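Local coordinates for protein mandelate racemase / muconate lactonizing enzyme (Burkholderia pseudomallei, PDB 2POD) that is of unknown function but belongs to the mandelate racemase/muconate lactonizing branch of the enolase superfamily and may act as a lyase, at residues B[62-67]-B[305-310]; B[92-97]-B[106-111]; B[229-234]-B[261-266]. All coordinates share one frame; numbering follows the deposited sequence.

Interaction 1. Residues B[62-67]-B[305-310]; sequences QIDRHA and ARKIAS
Arg306 and Lys307, consecutive on helix 301-314, both reach the carboxylate of Asp64 in the first turn of helix 63-69. The Arg306 chain bends at chi2 and chi3 (chi3 89°), which turns its guanidinium edge to the acid with the two flat groups only 14° apart. NH1 of Arg306 donates to OD1 of Asp64 at 2.8 Å, on the syn side. NH2 of Arg306 adds a weak bond to OD2 of Asp64 at 3.4 Å, so the pairing is two-pronged but uneven. Lys307 runs out extended beyond CG and brings NZ to OD1 of Asp64 at 3.2 Å, meeting it from above the carboxylate plane and from the face opposite to NH1 of Arg306. Its CE also lies over one face of the Arg306 guanidinium. Two cations thus share one oxygen, which would be expected to keep Asp64 ionised. Farther along, OG of Ser310 bonds back to the carbonyl O of Lys307, and O of Ser310 accepts from Arg277 of the second subunit. This is an interdomain salt-bridge network, joining the N-terminal capping domain to an outer helix of the TIM-type barrel in the enolase superfamily fold.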
ATOM      1  N   GLN B  62      12.125  10.196  39.978  1.00 42.08           N
ATOM      2  CA  GLN B  62      11.340   9.265  39.187  1.00 43.36           C
ATOM      3  C   GLN B  62      10.711   9.925  37.954  1.00 41.66           C
ATOM      4  O   GLN B  62       9.495   9.957  37.796  1.00 45.06           O
ATOM      5  CB  GLN B  62      10.310   8.563  40.068  1.00 44.03           C
ATOM      6  CG  GLN B  62      10.958   7.733  41.162  1.00 45.10           C
ATOM      7  CD  GLN B  62       9.971   7.137  42.138  1.00 43.71           C
ATOM      8  OE1 GLN B  62       8.759   7.245  41.964  1.00 48.04           O
ATOM      9  NE2 GLN B  62      10.492   6.493  43.178  1.00 47.77           N
ATOM     10  N   ILE B  63      11.574  10.412  37.066  1.00 43.41           N
ATOM     11  CA  ILE B  63      11.207  11.361  36.022  1.00 43.26           C
ATOM     12  C   ILE B  63      10.348  10.697  34.936  1.00 45.56           C
ATOM     13  O   ILE B  63       9.284  11.215  34.580  1.00 47.55           O
ATOM     14  CB  ILE B  63      12.467  12.038  35.415  1.00 40.95           C
ATOM     15  CG1 ILE B  63      13.176  12.890  36.476  1.00 41.50           C
ATOM     16  CG2 ILE B  63      12.098  12.896  34.226  1.00 35.30           C
ATOM     17  CD1 ILE B  63      14.414  13.639  35.983  1.00 36.26           C
ATOM     18  N   ASP B  64      10.802   9.543  34.445  1.00 42.49           N
ATOM     19  CA  ASP B  64      10.011   8.698  33.550  1.00 42.30           C
ATOM     20  C   ASP B  64       8.661   8.270  34.127  1.00 41.03           C
ATOM     21  O   ASP B  64       7.658   8.247  33.403  1.00 39.71           O
ATOM     22  CB  ASP B  64      10.810   7.460  33.117  1.00 44.10           C
ATOM     23  CG  ASP B  64      11.785   7.748  31.978  1.00 42.33           C
ATOM     24  OD1 ASP B  64      11.614   8.751  31.243  1.00 49.37           O
ATOM     25  OD2 ASP B  64      12.733   6.959  31.815  1.00 40.75           O
ATOM     26  N   ARG B  65       8.639   7.942  35.420  1.00 41.34           N
ATOM     27  CA  ARG B  65       7.407   7.510  36.090  1.00 41.12           C
ATOM     28  C   ARG B  65       6.379   8.636  36.149  1.00 42.64           C
ATOM     29  O   ARG B  65       5.193   8.408  35.899  1.00 42.52           O
ATOM     30  CB  ARG B  65       7.692   6.969  37.494  1.00 41.45           C
ATOM     31  CG  ARG B  65       6.472   6.395  38.208  1.00 37.65           C
ATOM     32  CD  ARG B  65       6.839   5.815  39.567  1.00 51.35           C
ATOM     33  NE  ARG B  65       6.237   6.566  40.669  1.00 61.99           N
ATOM     34  CZ  ARG B  65       5.060   6.281  41.220  1.00 59.68           C
ATOM     35  NH1 ARG B  65       4.336   5.260  40.784  1.00 68.32           N
ATOM     36  NH2 ARG B  65       4.598   7.026  42.209  1.00 61.44           N
ATOM     37  N   HIS B  66       6.842   9.847  36.454  1.00 42.00           N
ATOM     38  CA  HIS B  66       5.938  10.987  36.634  1.00 46.29           C
ATOM     39  C   HIS B  66       5.370  11.509  35.334  1.00 44.91           C
ATOM     40  O   HIS B  66       4.184  11.815  35.275  1.00 46.11           O
ATOM     41  CB  HIS B  66       6.589  12.114  37.440  1.00 45.84           C
ATOM     42  CG  HIS B  66       6.931  11.717  38.835  1.00 45.42           C
ATOM     43  ND1 HIS B  66       6.101  10.926  39.600  1.00 43.76           N
ATOM     44  CD2 HIS B  66       8.018  11.974  39.598  1.00 36.05           C
ATOM     45  CE1 HIS B  66       6.666  10.709  40.774  1.00 44.76           C
ATOM     46  NE2 HIS B  66       7.828  11.335  40.798  1.00 42.69           N
ATOM     47  N   ALA B  67       6.217  11.586  34.302  1.00 45.81           N
ATOM     48  CA  ALA B  67       5.794  11.901  32.933  1.00 44.18           C
ATOM     49  C   ALA B  67       4.650  11.016  32.451  1.00 41.08           C
ATOM     50  O   ALA B  67       3.695  11.508  31.861  1.00 42.01           O
ATOM     51  CB  ALA B  67       6.975  11.814  31.966  1.00 45.21           C
ATOM     52  N   ALA B 305      11.246  14.679  24.614  1.00 42.72           N
ATOM     53  CA  ALA B 305      12.204  15.205  23.638  1.00 39.03           C
ATOM     54  C   ALA B 305      13.533  14.452  23.535  1.00 37.40           C
ATOM     55  O   ALA B 305      14.121  14.419  22.452  1.00 41.89           O
ATOM     56  CB  ALA B 305      12.444  16.698  23.872  1.00 36.18           C
ATOM     57  N   ARG B 306      14.008  13.878  24.649  1.00 37.37           N
ATOM     58  CA  ARG B 306      15.076  12.834  24.649  1.00 40.51           C
ATOM     59  C   ARG B 306      14.822  11.804  23.558  1.00 39.44           C
ATOM     60  O   ARG B 306      15.705  11.471  22.776  1.00 41.92           O
ATOM     61  CB  ARG B 306      15.012  12.003  25.935  1.00 40.03           C
ATOM     62  CG  ARG B 306      15.843  12.428  27.069  1.00 39.49           C
ATOM     63  CD  ARG B 306      15.106  12.063  28.351  1.00 29.90           C
ATOM     64  NE  ARG B 306      15.413  10.722  28.839  1.00 40.07           N
ATOM     65  CZ  ARG B 306      14.636  10.028  29.668  1.00 55.01           C
ATOM     66  NH1 ARG B 306      13.481  10.536  30.105  1.00 54.92           N
ATOM     67  NH2 ARG B 306      15.010   8.815  30.058  1.00 37.57           N
ATOM     68  N   LYS B 307      13.589  11.301  23.565  1.00 36.87           N
ATOM     69  CA  LYS B 307      13.232  10.015  23.026  1.00 36.11           C
ATOM     70  C   LYS B 307      12.809  10.228  21.581  1.00 35.13           C
ATOM     71  O   LYS B 307      13.108   9.406  20.715  1.00 37.48           O
ATOM     72  CB  LYS B 307      12.077   9.434  23.842  1.00 32.86           C
ATOM     73  CG  LYS B 307      12.456   9.049  25.253  1.00 36.27           C
ATOM     74  CD  LYS B 307      11.231   8.661  26.074  1.00 34.44           C
ATOM     75  CE  LYS B 307      11.608   8.440  27.535  1.00 37.94           C
ATOM     76  NZ  LYS B 307      10.422   8.082  28.366  1.00 48.39           N
ATOM     77  N   ILE B 308      12.139  11.354  21.336  1.00 33.98           N
ATOM     78  CA  ILE B 308      11.845  11.829  19.991  1.00 37.38           C
ATOM     79  C   ILE B 308      13.122  11.991  19.163  1.00 37.92           C
ATOM     80  O   ILE B 308      13.180  11.533  18.023  1.00 42.79           O
ATOM     81  CB  ILE B 308      11.007  13.135  20.011  1.00 33.57           C
ATOM     82  CG1 ILE B 308       9.629  12.881  20.630  1.00 33.61           C
ATOM     83  CG2 ILE B 308      10.830  13.690  18.600  1.00 37.02           C
ATOM     84  CD1 ILE B 308       8.982  14.120  21.294  1.00 18.34           C
ATOM     85  N   ALA B 309      14.145  12.602  19.757  1.00 38.71           N
ATOM     86  CA  ALA B 309      15.442  12.783  19.101  1.00 39.86           C
ATOM     87  C   ALA B 309      16.098  11.462  18.696  1.00 37.44           C
ATOM     88  O   ALA B 309      16.628  11.339  17.593  1.00 36.28           O
ATOM     89  CB  ALA B 309      16.387  13.608  19.982  1.00 42.42           C
ATOM     90  N   SER B 310      16.041  10.480  19.592  1.00 37.99           N
ATOM     91  CA  SER B 310      16.660   9.188  19.352  1.00 42.70           C
ATOM     92  C   SER B 310      15.861   8.326  18.374  1.00 41.98           C
ATOM     93  O   SER B 310      16.440   7.522  17.652  1.00 43.71           O
ATOM     94  CB  SER B 310      16.924   8.459  20.672  1.00 43.53           C
ATOM     95  OG  SER B 310      15.734   8.272  21.412  1.00 56.77           O
TER

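Interaction 2. Residues B[92-97]-B[106-111]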
ATOM      1  N   ALA B  92      11.855  21.114  35.282  1.00 44.79           N
ATOM      2  CA  ALA B  92      12.190  21.305  36.691  1.00 42.78           C
ATOM      3  C   ALA B  92      12.641  20.012  37.383  1.00 44.75           C
ATOM      4  O   ALA B  92      13.531  20.047  38.233  1.00 41.81           O
ATOM      5  CB  ALA B  92      11.018  21.940  37.428  1.00 44.05           C
ATOM      6  N   LEU B  93      12.058  18.875  36.991  1.00 44.28           N
ATOM      7  CA  LEU B  93      12.505  17.570  37.484  1.00 40.65           C
ATOM      8  C   LEU B  93      13.916  17.203  37.029  1.00 42.15           C
ATOM      9  O   LEU B  93      14.683  16.605  37.788  1.00 45.72           O
ATOM     10  CB  LEU B  93      11.507  16.465  37.134  1.00 39.68           C
ATOM     11  CG  LEU B  93      10.134  16.483  37.814  1.00 49.80           C
ATOM     12  CD1 LEU B  93       9.357  15.208  37.484  1.00 43.65           C
ATOM     13  CD2 LEU B  93      10.207  16.720  39.345  1.00 43.34           C
ATOM     14  N   TRP B  94      14.256  17.585  35.799  1.00 42.19           N
ATOM     15  CA  TRP B  94      15.612  17.437  35.278  1.00 44.89           C
ATOM     16  C   TRP B  94      16.625  18.385  35.943  1.00 45.66           C
ATOM     17  O   TRP B  94      17.802  18.039  36.115  1.00 41.25           O
ATOM     18  CB  TRP B  94      15.627  17.573  33.744  1.00 43.44           C
ATOM     19  CG  TRP B  94      15.084  16.338  33.051  1.00 48.20           C
ATOM     20  CD1 TRP B  94      13.837  16.176  32.530  1.00 49.17           C
ATOM     21  CD2 TRP B  94      15.769  15.092  32.840  1.00 51.34           C
ATOM     22  NE1 TRP B  94      13.700  14.918  31.995  1.00 47.05           N
ATOM     23  CE2 TRP B  94      14.868  14.228  32.175  1.00 50.40           C
ATOM     24  CE3 TRP B  94      17.055  14.622  33.147  1.00 52.21           C
ATOM     25  CZ2 TRP B  94      15.211  12.916  31.812  1.00 51.32           C
ATOM     26  CZ3 TRP B  94      17.398  13.318  32.780  1.00 45.36           C
ATOM     27  CH2 TRP B  94      16.477  12.481  32.121  1.00 48.22           C
ATOM     28  N   ASP B  95      16.159  19.573  36.315  1.00 47.69           N
ATOM     29  CA  ASP B  95      16.960  20.507  37.092  1.00 47.79           C
ATOM     30  C   ASP B  95      17.337  19.934  38.466  1.00 43.38           C
ATOM     31  O   ASP B  95      18.500  19.987  38.863  1.00 41.46           O
ATOM     32  CB  ASP B  95      16.223  21.838  37.226  1.00 50.84           C
ATOM     33  CG  ASP B  95      17.155  23.002  37.515  1.00 52.29           C
ATOM     34  OD1 ASP B  95      18.375  22.900  37.238  1.00 45.74           O
ATOM     35  OD2 ASP B  95      16.656  24.029  38.012  1.00 55.64           O
ATOM     36  N   ILE B  96      16.354  19.351  39.148  1.00 42.59           N
ATOM     37  CA  ILE B  96      16.548  18.659  40.423  1.00 40.74           C
ATOM     38  C   ILE B  96      17.555  17.506  40.343  1.00 45.61           C
ATOM     39  O   ILE B  96      18.539  17.489  41.093  1.00 52.50           O
ATOM     40  CB  ILE B  96      15.199  18.158  41.010  1.00 36.09           C
ATOM     41  CG1 ILE B  96      14.329  19.344  41.434  1.00 36.23           C
ATOM     42  CG2 ILE B  96      15.427  17.238  42.207  1.00 32.64           C
ATOM     43  CD1 ILE B  96      12.903  18.966  41.763  1.00 37.03           C
ATOM     44  N   PHE B  97      17.296  16.566  39.433  1.00 47.88           N
ATOM     45  CA  PHE B  97      18.189  15.448  39.103  1.00 47.05           C
ATOM     46  C   PHE B  97      19.639  15.918  38.914  1.00 48.50           C
ATOM     47  O   PHE B  97      20.562  15.317  39.464  1.00 48.45           O
ATOM     48  CB  PHE B  97      17.652  14.753  37.835  1.00 46.87           C
ATOM     49  CG  PHE B  97      18.251  13.386  37.546  1.00 46.38           C
ATOM     50  CD1 PHE B  97      19.014  12.693  38.491  1.00 43.03           C
ATOM     51  CD2 PHE B  97      18.023  12.784  36.305  1.00 44.30           C
ATOM     52  CE1 PHE B  97      19.557  11.446  38.199  1.00 46.37           C
ATOM     53  CE2 PHE B  97      18.552  11.535  36.004  1.00 43.18           C
ATOM     54  CZ  PHE B  97      19.324  10.863  36.955  1.00 50.03           C
ATOM     55  N   TYR B 106      22.765  17.823  30.088  1.00 40.15           N
ATOM     56  CA  TYR B 106      23.350  17.126  28.937  1.00 45.25           C
ATOM     57  C   TYR B 106      24.042  15.800  29.257  1.00 50.02           C
ATOM     58  O   TYR B 106      24.060  14.893  28.421  1.00 53.40           O
ATOM     59  CB  TYR B 106      24.260  18.038  28.097  1.00 42.37           C
ATOM     60  CG  TYR B 106      25.585  18.458  28.729  1.00 52.40           C
ATOM     61  CD1 TYR B 106      26.658  17.568  28.833  1.00 50.07           C
ATOM     62  CD2 TYR B 106      25.780  19.767  29.171  1.00 58.73           C
ATOM     63  CE1 TYR B 106      27.864  17.953  29.400  1.00 59.41           C
ATOM     64  CE2 TYR B 106      26.993  20.165  29.730  1.00 57.88           C
ATOM     65  CZ  TYR B 106      28.028  19.254  29.837  1.00 57.71           C
ATOM     66  OH  TYR B 106      29.224  19.634  30.387  1.00 54.92           O
ATOM     67  N   GLN B 107      24.599  15.707  30.465  1.00 46.26           N
ATOM     68  CA  GLN B 107      25.247  14.498  30.945  1.00 47.00           C
ATOM     69  C   GLN B 107      24.217  13.449  31.330  1.00 44.29           C
ATOM     70  O   GLN B 107      24.373  12.275  30.993  1.00 43.99           O
ATOM     71  CB  GLN B 107      26.167  14.807  32.140  1.00 46.48           C
ATOM     72  CG  GLN B 107      26.903  13.595  32.694  1.00 37.62           C
ATOM     73  CD  GLN B 107      27.717  12.881  31.643  1.00 44.07           C
ATOM     74  OE1 GLN B 107      28.618  13.465  31.034  1.00 47.28           O
ATOM     75  NE2 GLN B 107      27.403  11.610  31.413  1.00 51.51           N
ATOM     76  N   LEU B 108      23.173  13.884  32.036  1.00 41.70           N
ATOM     77  CA  LEU B 108      22.103  13.000  32.493  1.00 43.97           C
ATOM     78  C   LEU B 108      21.238  12.471  31.355  1.00 44.61           C
ATOM     79  O   LEU B 108      20.576  11.438  31.502  1.00 47.65           O
ATOM     80  CB  LEU B 108      21.205  13.718  33.487  1.00 42.05           C
ATOM     81  CG  LEU B 108      21.790  14.253  34.790  1.00 48.92           C
ATOM     82  CD1 LEU B 108      20.746  15.166  35.377  1.00 44.52           C
ATOM     83  CD2 LEU B 108      22.108  13.126  35.756  1.00 41.54           C
ATOM     84  N   LEU B 109      21.233  13.196  30.239  1.00 40.28           N
ATOM     85  CA  LEU B 109      20.684  12.705  28.986  1.00 44.96           C
ATOM     86  C   LEU B 109      21.548  11.629  28.317  1.00 43.66           C
ATOM     87  O   LEU B 109      21.055  10.885  27.479  1.00 49.43           O
ATOM     88  CB  LEU B 109      20.450  13.868  28.007  1.00 45.82           C
ATOM     89  CG  LEU B 109      19.576  15.065  28.390  1.00 46.92           C
ATOM     90  CD1 LEU B 109      19.583  16.109  27.284  1.00 43.12           C
ATOM     91  CD2 LEU B 109      18.155  14.651  28.743  1.00 47.24           C
ATOM     92  N   GLY B 110      22.832  11.565  28.665  1.00 42.33           N
ATOM     93  CA  GLY B 110      23.743  10.565  28.105  1.00 40.07           C
ATOM     94  C   GLY B 110      25.108  11.110  27.721  1.00 41.99           C
ATOM     95  O   GLY B 110      25.917  10.403  27.126  1.00 44.39           O
ATOM     96  N   GLY B 111      25.369  12.369  28.061  1.00 43.26           N
ATOM     97  CA  GLY B 111      26.666  12.989  27.785  1.00 45.17           C
ATOM     98  C   GLY B 111      26.618  13.850  26.541  1.00 45.93           C
ATOM     99  O   GLY B 111      25.751  13.667  25.693  1.00 49.37           O
TER
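Leu108 projects from the short helix 105-108 toward helix 81-101, where it meets two aromatic side chains, Trp94 and Phe97, one turn apart. Its CB is the first atom to make contact, lying 3.9 Å from CZ3 of Trp94 near the plane of the indole, so the leucine begins at the edge of that ring. From there CG stands anti to the carbonyl carbon (chi1 -60°), and the two methyls are carried on to the phenyl ring of Phe97. CD1 touches the near part of that ring, 3.7 Å from CD2 of Phe97, and also lies close to CG and CB of the same residue. CD2 goes farther across the face: it sits 3.8 Å from the ring centroid of Phe97 and only 10° off the normal, a well-centred CH-pi contact. CG of Phe97, anti to the backbone N (chi1 -166°), carries the ring out toward Leu108, and chi2 sets the face that it offers.

Helix 81-101 and the short helix 105-108 that follows it belong to the N-terminal capping domain, and the shorter one ends in a Schellman motif. Gly110, at positive phi, donates from N to O of Gln107, while N of Gly111 reaches back to O of Tyr106 at 2.9 Å. Just before this turn, Leu109 sends CD2 over one face of the Trp94 indole, offset toward the rim and 4.3 Å from CZ3 of Trp94. The two leucines therefore treat the tryptophan differently, Leu108 at its edge and Leu109 on a face. Ile63 of helix 63-69 and Arg306 of helix 301-314 also pack on Trp94, whereas Phe97 lies against Gln107 of the second subunit. Gln107 in turn donates from NE2 to O of Leu61 in that subunit.

Interaction 3. Residues B[229-234]-B[261-266]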
ATOM      1  N   PRO B 229      -2.098  26.838  -2.152  1.00 39.53           N
ATOM      2  CA  PRO B 229      -1.087  27.910  -2.116  1.00 38.70           C
ATOM      3  C   PRO B 229       0.258  27.537  -1.511  1.00 38.08           C
ATOM      4  O   PRO B 229       1.272  28.060  -1.965  1.00 46.00           O
ATOM      5  CB  PRO B 229      -1.759  29.016  -1.308  1.00 37.71           C
ATOM      6  CG  PRO B 229      -2.763  28.321  -0.486  1.00 38.91           C
ATOM      7  CD  PRO B 229      -3.224  27.129  -1.240  1.00 36.70           C
ATOM      8  N   ALA B 230       0.278  26.638  -0.524  1.00 36.01           N
ATOM      9  CA  ALA B 230       1.530  26.065  -0.019  1.00 38.24           C
ATOM     10  C   ALA B 230       2.419  25.472  -1.112  1.00 36.50           C
ATOM     11  O   ALA B 230       3.621  25.720  -1.131  1.00 41.42           O
ATOM     12  CB  ALA B 230       1.269  25.040   1.067  1.00 38.85           C
ATOM     13  N   LEU B 231       1.817  24.702  -2.014  1.00 41.66           N
ATOM     14  CA  LEU B 231       2.520  24.090  -3.141  1.00 42.03           C
ATOM     15  C   LEU B 231       3.033  25.150  -4.114  1.00 43.29           C
ATOM     16  O   LEU B 231       4.158  25.073  -4.611  1.00 45.80           O
ATOM     17  CB  LEU B 231       1.590  23.115  -3.875  1.00 41.06           C
ATOM     18  CG  LEU B 231       1.121  21.837  -3.163  1.00 46.41           C
ATOM     19  CD1 LEU B 231       0.131  21.036  -4.032  1.00 28.57           C
ATOM     20  CD2 LEU B 231       2.298  20.965  -2.736  1.00 47.58           C
ATOM     21  N   GLN B 232       2.181  26.138  -4.359  1.00 45.30           N
ATOM     22  CA  GLN B 232       2.467  27.290  -5.205  1.00 43.42           C
ATOM     23  C   GLN B 232       3.631  28.124  -4.677  1.00 43.91           C
ATOM     24  O   GLN B 232       4.470  28.580  -5.454  1.00 42.52           O
ATOM     25  CB  GLN B 232       1.209  28.153  -5.269  1.00 44.00           C
ATOM     26  CG  GLN B 232       0.988  28.878  -6.564  1.00 50.78           C
ATOM     27  CD  GLN B 232      -0.040  29.986  -6.426  1.00 53.72           C
ATOM     28  OE1 GLN B 232       0.154  31.089  -6.938  1.00 67.83           O
ATOM     29  NE2 GLN B 232      -1.141  29.699  -5.733  1.00 39.12           N
ATOM     30  N   ILE B 233       3.673  28.313  -3.355  1.00 45.44           N
ATOM     31  CA  ILE B 233       4.791  28.986  -2.691  1.00 45.88           C
ATOM     32  C   ILE B 233       6.084  28.167  -2.758  1.00 45.40           C
ATOM     33  O   ILE B 233       7.140  28.703  -3.108  1.00 49.88           O
ATOM     34  CB  ILE B 233       4.444  29.377  -1.225  1.00 46.64           C
ATOM     35  CG1 ILE B 233       3.405  30.503  -1.195  1.00 48.12           C
ATOM     36  CG2 ILE B 233       5.682  29.828  -0.478  1.00 38.47           C
ATOM     37  CD1 ILE B 233       2.546  30.526   0.070  1.00 51.69           C
ATOM     38  N   ALA B 234       5.991  26.874  -2.444  1.00 46.83           N
ATOM     39  CA  ALA B 234       7.141  25.950  -2.501  1.00 47.69           C
ATOM     40  C   ALA B 234       7.806  25.869  -3.875  1.00 47.47           C
ATOM     41  O   ALA B 234       9.028  25.816  -3.964  1.00 48.95           O
ATOM     42  CB  ALA B 234       6.742  24.554  -2.028  1.00 47.50           C
ATOM     43  N   ALA B 261       5.616  17.596   0.699  1.00 44.22           N
ATOM     44  CA  ALA B 261       7.027  17.194   0.651  1.00 38.39           C
ATOM     45  C   ALA B 261       7.524  16.841  -0.748  1.00 41.00           C
ATOM     46  O   ALA B 261       8.603  17.286  -1.155  1.00 39.41           O
ATOM     47  CB  ALA B 261       7.293  16.067   1.612  1.00 40.45           C
ATOM     48  N   GLU B 262       6.715  16.067  -1.476  1.00 43.30           N
ATOM     49  CA  GLU B 262       6.956  15.694  -2.880  1.00 49.05           C
ATOM     50  C   GLU B 262       7.287  16.874  -3.795  1.00 51.22           C
ATOM     51  O   GLU B 262       8.105  16.747  -4.705  1.00 52.99           O
ATOM     52  CB  GLU B 262       5.712  15.015  -3.452  1.00 52.88           C
ATOM     53  CG  GLU B 262       5.654  13.508  -3.311  1.00 62.72           C
ATOM     54  CD  GLU B 262       4.235  12.971  -3.470  1.00 74.62           C
ATOM     55  OE1 GLU B 262       3.998  11.808  -3.078  1.00 77.23           O
ATOM     56  OE2 GLU B 262       3.354  13.710  -3.977  1.00 62.60           O
ATOM     57  N   ARG B 263       6.626  18.007  -3.564  1.00 50.19           N
ATOM     58  CA  ARG B 263       6.708  19.151  -4.458  1.00 46.24           C
ATOM     59  C   ARG B 263       7.675  20.240  -3.987  1.00 47.04           C
ATOM     60  O   ARG B 263       7.841  21.266  -4.655  1.00 53.74           O
ATOM     61  CB  ARG B 263       5.315  19.715  -4.717  1.00 46.96           C
ATOM     62  CG  ARG B 263       4.745  19.294  -6.058  1.00 53.56           C
ATOM     63  CD  ARG B 263       3.243  19.106  -6.000  1.00 58.27           C
ATOM     64  NE  ARG B 263       2.768  18.293  -7.117  1.00 58.24           N
ATOM     65  CZ  ARG B 263       2.247  18.775  -8.243  1.00 55.54           C
ATOM     66  NH1 ARG B 263       2.111  20.085  -8.432  1.00 57.27           N
ATOM     67  NH2 ARG B 263       1.856  17.936  -9.187  1.00 55.75           N
ATOM     68  N   SER B 264       8.330  20.008  -2.853  1.00 45.27           N
ATOM     69  CA  SER B 264       9.180  21.018  -2.233  1.00 42.73           C
ATOM     70  C   SER B 264      10.630  20.580  -2.332  1.00 43.24           C
ATOM     71  O   SER B 264      10.980  19.497  -1.863  1.00 47.03           O
ATOM     72  CB  SER B 264       8.770  21.217  -0.768  1.00 43.18           C
ATOM     73  OG  SER B 264       9.660  22.071  -0.072  1.00 40.42           O
ATOM     74  N   LEU B 265      11.458  21.417  -2.957  1.00 42.77           N
ATOM     75  CA  LEU B 265      12.899  21.185  -3.036  1.00 45.24           C
ATOM     76  C   LEU B 265      13.546  21.213  -1.655  1.00 45.77           C
ATOM     77  O   LEU B 265      14.270  20.282  -1.296  1.00 49.34           O
ATOM     78  CB  LEU B 265      13.579  22.190  -3.972  1.00 45.94           C
ATOM     79  CG  LEU B 265      14.915  21.862  -4.669  1.00 56.09           C
ATOM     80  CD1 LEU B 265      15.999  22.878  -4.341  1.00 50.54           C
ATOM     81  CD2 LEU B 265      15.431  20.420  -4.497  1.00 55.62           C
ATOM     82  N   ALA B 266      13.261  22.258  -0.879  1.00 40.39           N
ATOM     83  CA  ALA B 266      13.643  22.279   0.529  1.00 39.01           C
ATOM     84  C   ALA B 266      12.925  21.201   1.337  1.00 43.60           C
ATOM     85  O   ALA B 266      11.737  20.954   1.125  1.00 49.00           O
ATOM     86  CB  ALA B 266      13.404  23.637   1.133  1.00 31.78           C
TER
HETATM   87  O   HOH W   1      10.644  24.294  -2.790  1.00 44.16           O
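OG of Ser264, whose CB packs against Ala234, has two partners: it donates to O of Ala266 at 2.6 Å, in the carbonyl plane and on a lone pair, and is also hydrogen-bonded to ND1 of His245. The hydroxyl is placed for this by standing anti to the backbone N (chi1 173°). The methylene of the same serine is left to the neighbouring helix 227-237, with CB of Ser264 4.1 Å from CB of Ala234. One turn earlier on that helix, Leu231 crosses the aliphatic part of Arg263. CD2 of Leu231 lies 3.8 Å from CB of Arg263 and 3.9 Å from CD of Arg263. Past this hydrocarbon stem the guanidinium leaves the contact, and its NH2 donates to O of Ser264 in the third subunit. Beside Ala234 a water links the two backbones, donating to O of Ala234 and accepting from N of Leu265 at 3.0 Å. The side-chain packing between these successive outer helices of the barrel domain is thus apolar; polar groups bond within the loop, to His245 of strand 244-246, through water or to another subunit, where guanidinium N-H groups of Arg263 meet backbone carbonyls, consistent with a part in subunit association.

Interactions 1 and 2 adjoin, their centres 11 Å apart: Trp94 of helix 81-101 packs on both Ile63 and Arg306, so the packing between helices 81-101 and 105-108 and the interdomain salt bridges form one patch that also meets the second subunit. Interaction 3 lies 34 and 39 Å from their centres, on the opposite side of the chain's centre from interaction 2. Along the chain, interaction 1 closes a loop of 237 residues that encloses interaction 2 and then interaction 3. Helices 227-237 and 257-263 follow strands 216-220 and 244-246, which carry the sodium ligands Glu220 and Glu246. The contacts thus hold the capping domain to the barrel and pack neighbouring barrel helices, meeting different subunits.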